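Local structure of 5-formaminoimidazole-4-carboxamide-1-(Beta)-D-ribofuranosyl 5'-monophosphate synthetase (Thermococcus kodakarensis, 2PBZ) at residues V64-S69 with A84-N89. The protein probably acts as an ATP-dependent, carbon-nitrogen bond-forming ligase of purine (IMP) biosynthesis, using magnesium or manganese. Sequence-based numbering, arbitrary orientation.
Sequences VVPHGS and ARFFGN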
loop_
_atom_site.group_PDB
_atom_site.type_symbol
_atom_site.label_atom_id
_atom_site.label_comp_id
_atom_site.label_asym_id
_atom_site.label_seq_id
_atom_site.Cartn_x
_atom_site.Cartn_y
_atom_site.Cartn_z
ATOM N N VAL A 64 25.595 14.968 -7.970
ATOM C CA VAL A 64 24.748 14.269 -8.935
ATOM C C VAL A 64 23.712 13.240 -8.472
ATOM O O VAL A 64 22.672 13.105 -9.115
ATOM C CB VAL A 64 25.596 13.613 -10.048
ATOM C CG1 VAL A 64 24.711 12.980 -11.075
ATOM C CG2 VAL A 64 26.440 14.656 -10.721
ATOM N N VAL A 65 23.955 12.505 -7.397
ATOM C CA VAL A 65 22.950 11.519 -6.953
ATOM C C VAL A 65 22.397 10.600 -8.068
ATOM O O VAL A 65 21.402 10.925 -8.712
ATOM C CB VAL A 65 21.734 12.202 -6.313
ATOM C CG1 VAL A 65 20.795 11.144 -5.765
ATOM C CG2 VAL A 65 22.172 13.151 -5.219
ATOM N N PRO A 66 23.008 9.415 -8.259
ATOM C CA PRO A 66 22.585 8.459 -9.288
ATOM C C PRO A 66 21.361 7.593 -8.945
ATOM O O PRO A 66 20.939 7.520 -7.795
ATOM C CB PRO A 66 23.842 7.630 -9.489
ATOM C CG PRO A 66 24.343 7.510 -8.082
ATOM C CD PRO A 66 24.149 8.886 -7.489
ATOM N N HIS A 67 20.799 6.951 -9.966
ATOM C CA HIS A 67 19.648 6.066 -9.817
ATOM C C HIS A 67 19.671 5.009 -10.920
ATOM O O HIS A 67 20.641 4.915 -11.659
ATOM C CB HIS A 67 18.335 6.870 -9.829
ATOM C CG HIS A 67 18.105 7.669 -11.076
ATOM N ND1 HIS A 67 17.823 9.017 -11.050
ATOM C CD2 HIS A 67 18.086 7.309 -12.380
ATOM C CE1 HIS A 67 17.645 9.453 -12.281
ATOM N NE2 HIS A 67 17.798 8.435 -13.107
ATOM N N GLY A 68 18.609 4.218 -11.042
ATOM C CA GLY A 68 18.590 3.149 -12.030
ATOM C C GLY A 68 18.595 3.464 -13.514
ATOM O O GLY A 68 18.428 2.565 -14.321
ATOM N N SER A 69 18.791 4.717 -13.895
ATOM C CA SER A 69 18.786 5.067 -15.317
ATOM C C SER A 69 20.151 5.506 -15.796
ATOM O O SER A 69 20.435 5.467 -16.992
ATOM C CB SER A 69 17.779 6.198 -15.598
ATOM O OG SER A 69 16.436 5.785 -15.395
ATOM N N ALA A 84 31.735 15.335 -12.522
ATOM C CA ALA A 84 30.766 15.748 -11.507
ATOM C C ALA A 84 31.030 15.161 -10.113
ATOM O O ALA A 84 31.663 14.127 -9.969
ATOM C CB ALA A 84 29.355 15.401 -11.974
ATOM N N ARG A 85 30.506 15.832 -9.096
ATOM C CA ARG A 85 30.692 15.433 -7.705
ATOM C C ARG A 85 30.175 14.054 -7.238
ATOM O O ARG A 85 30.923 13.351 -6.573
ATOM C CB ARG A 85 30.132 16.526 -6.804
ATOM C CG ARG A 85 30.873 16.664 -5.496
ATOM C CD ARG A 85 31.161 18.136 -5.195
ATOM N NE ARG A 85 32.048 18.241 -4.046
ATOM C CZ ARG A 85 33.234 17.645 -3.974
ATOM N NH1 ARG A 85 33.671 16.899 -4.991
ATOM N NH2 ARG A 85 33.994 17.802 -2.890
ATOM N N PHE A 86 28.924 13.683 -7.552
ATOM C CA PHE A 86 28.317 12.363 -7.200
ATOM C C PHE A 86 28.140 11.902 -5.761
ATOM O O PHE A 86 29.103 11.783 -5.011
ATOM C CB PHE A 86 29.028 11.219 -7.919
ATOM C CG PHE A 86 28.522 10.956 -9.308
ATOM C CD1 PHE A 86 28.727 11.880 -10.331
ATOM C CD2 PHE A 86 27.854 9.773 -9.599
ATOM C CE1 PHE A 86 28.265 11.621 -11.635
ATOM C CE2 PHE A 86 27.393 9.504 -10.882
ATOM C CZ PHE A 86 27.596 10.422 -11.901
ATOM N N PHE A 87 26.902 11.575 -5.400
ATOM C CA PHE A 87 26.595 11.097 -4.047
ATOM C C PHE A 87 26.918 9.609 -3.820
ATOM O O PHE A 87 26.679 8.787 -4.692
ATOM C CB PHE A 87 25.118 11.312 -3.729
ATOM C CG PHE A 87 24.752 10.943 -2.325
ATOM C CD1 PHE A 87 24.966 11.837 -1.278
ATOM C CD2 PHE A 87 24.266 9.666 -2.027
ATOM C CE1 PHE A 87 24.708 11.464 0.052
ATOM C CE2 PHE A 87 24.010 9.288 -0.710
ATOM C CZ PHE A 87 24.233 10.189 0.332
ATOM N N GLY A 88 27.467 9.291 -2.643
ATOM C CA GLY A 88 27.787 7.918 -2.254
ATOM C C GLY A 88 28.570 7.003 -3.185
ATOM O O GLY A 88 28.017 6.420 -4.117
ATOM N N ASN A 89 29.850 6.824 -2.892
ATOM C CA ASN A 89 30.730 5.995 -3.713
ATOM C C ASN A 89 30.432 6.330 -5.161
ATOM O O ASN A 89 30.094 7.482 -5.458
ATOM C CB ASN A 89 30.524 4.509 -3.463
ATOM C CG ASN A 89 31.767 3.677 -3.832
ATOM O OD1 ASN A 89 32.295 3.780 -4.938
ATOM N ND2 ASN A 89 32.226 2.851 -2.904
#
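Two loops of the N-terminal, Rossmann-like part of the chain meet over two residue pairs, Val64 with Phe86 and Val65 with Phe87, and then diverge. The backbones come close, with Val64 CA 4.4 Å from Phe86 CA, yet no hydrogen bond joins the segments; apolar surface does the work. Phe86 offers a flat face to Val64, a CH-pi contact in which CB sits 3.9 Å from the ring centroid and 23° off the normal, displaced toward the CD1-CE1 rim. CG1 reaches the ring above CE1 and CZ because chi1 of -176° turns it anti to the backbone N. Valine's branching thus rests CB and CG1 on the ring while CG2 overhangs its rim and meets Ala84 CB at 3.3 Å. Ala84 is small enough to set its methyl in the ring plane, at the edge. Pro66, compact and apolar, brings CB obliquely to Phe86 CE2 at 4.2 Å, and Arg90 adds a cation-pi contact to the same ring. A leucine in place of Phe86 would probably leave Arg90 without its pi partner and Val64 without a flat face to rest on. Val65 and Phe87 lie alongside, Val65 CG2 3.8 Å from Phe87 CB. Phe87 is long enough to reach Ile294 and Leu298 of helix 290-302, while short, apolar Val65 also touches Val5 of strand 5-8, and its carbonyl O accepts a hydrogen bond from Thr7 OG1. This buried loop-loop seam, away from the ATP site, links the parallel sheet's strand 5-8 to helix 290-302, consistent with the Rossmann-like fold assigned to this region.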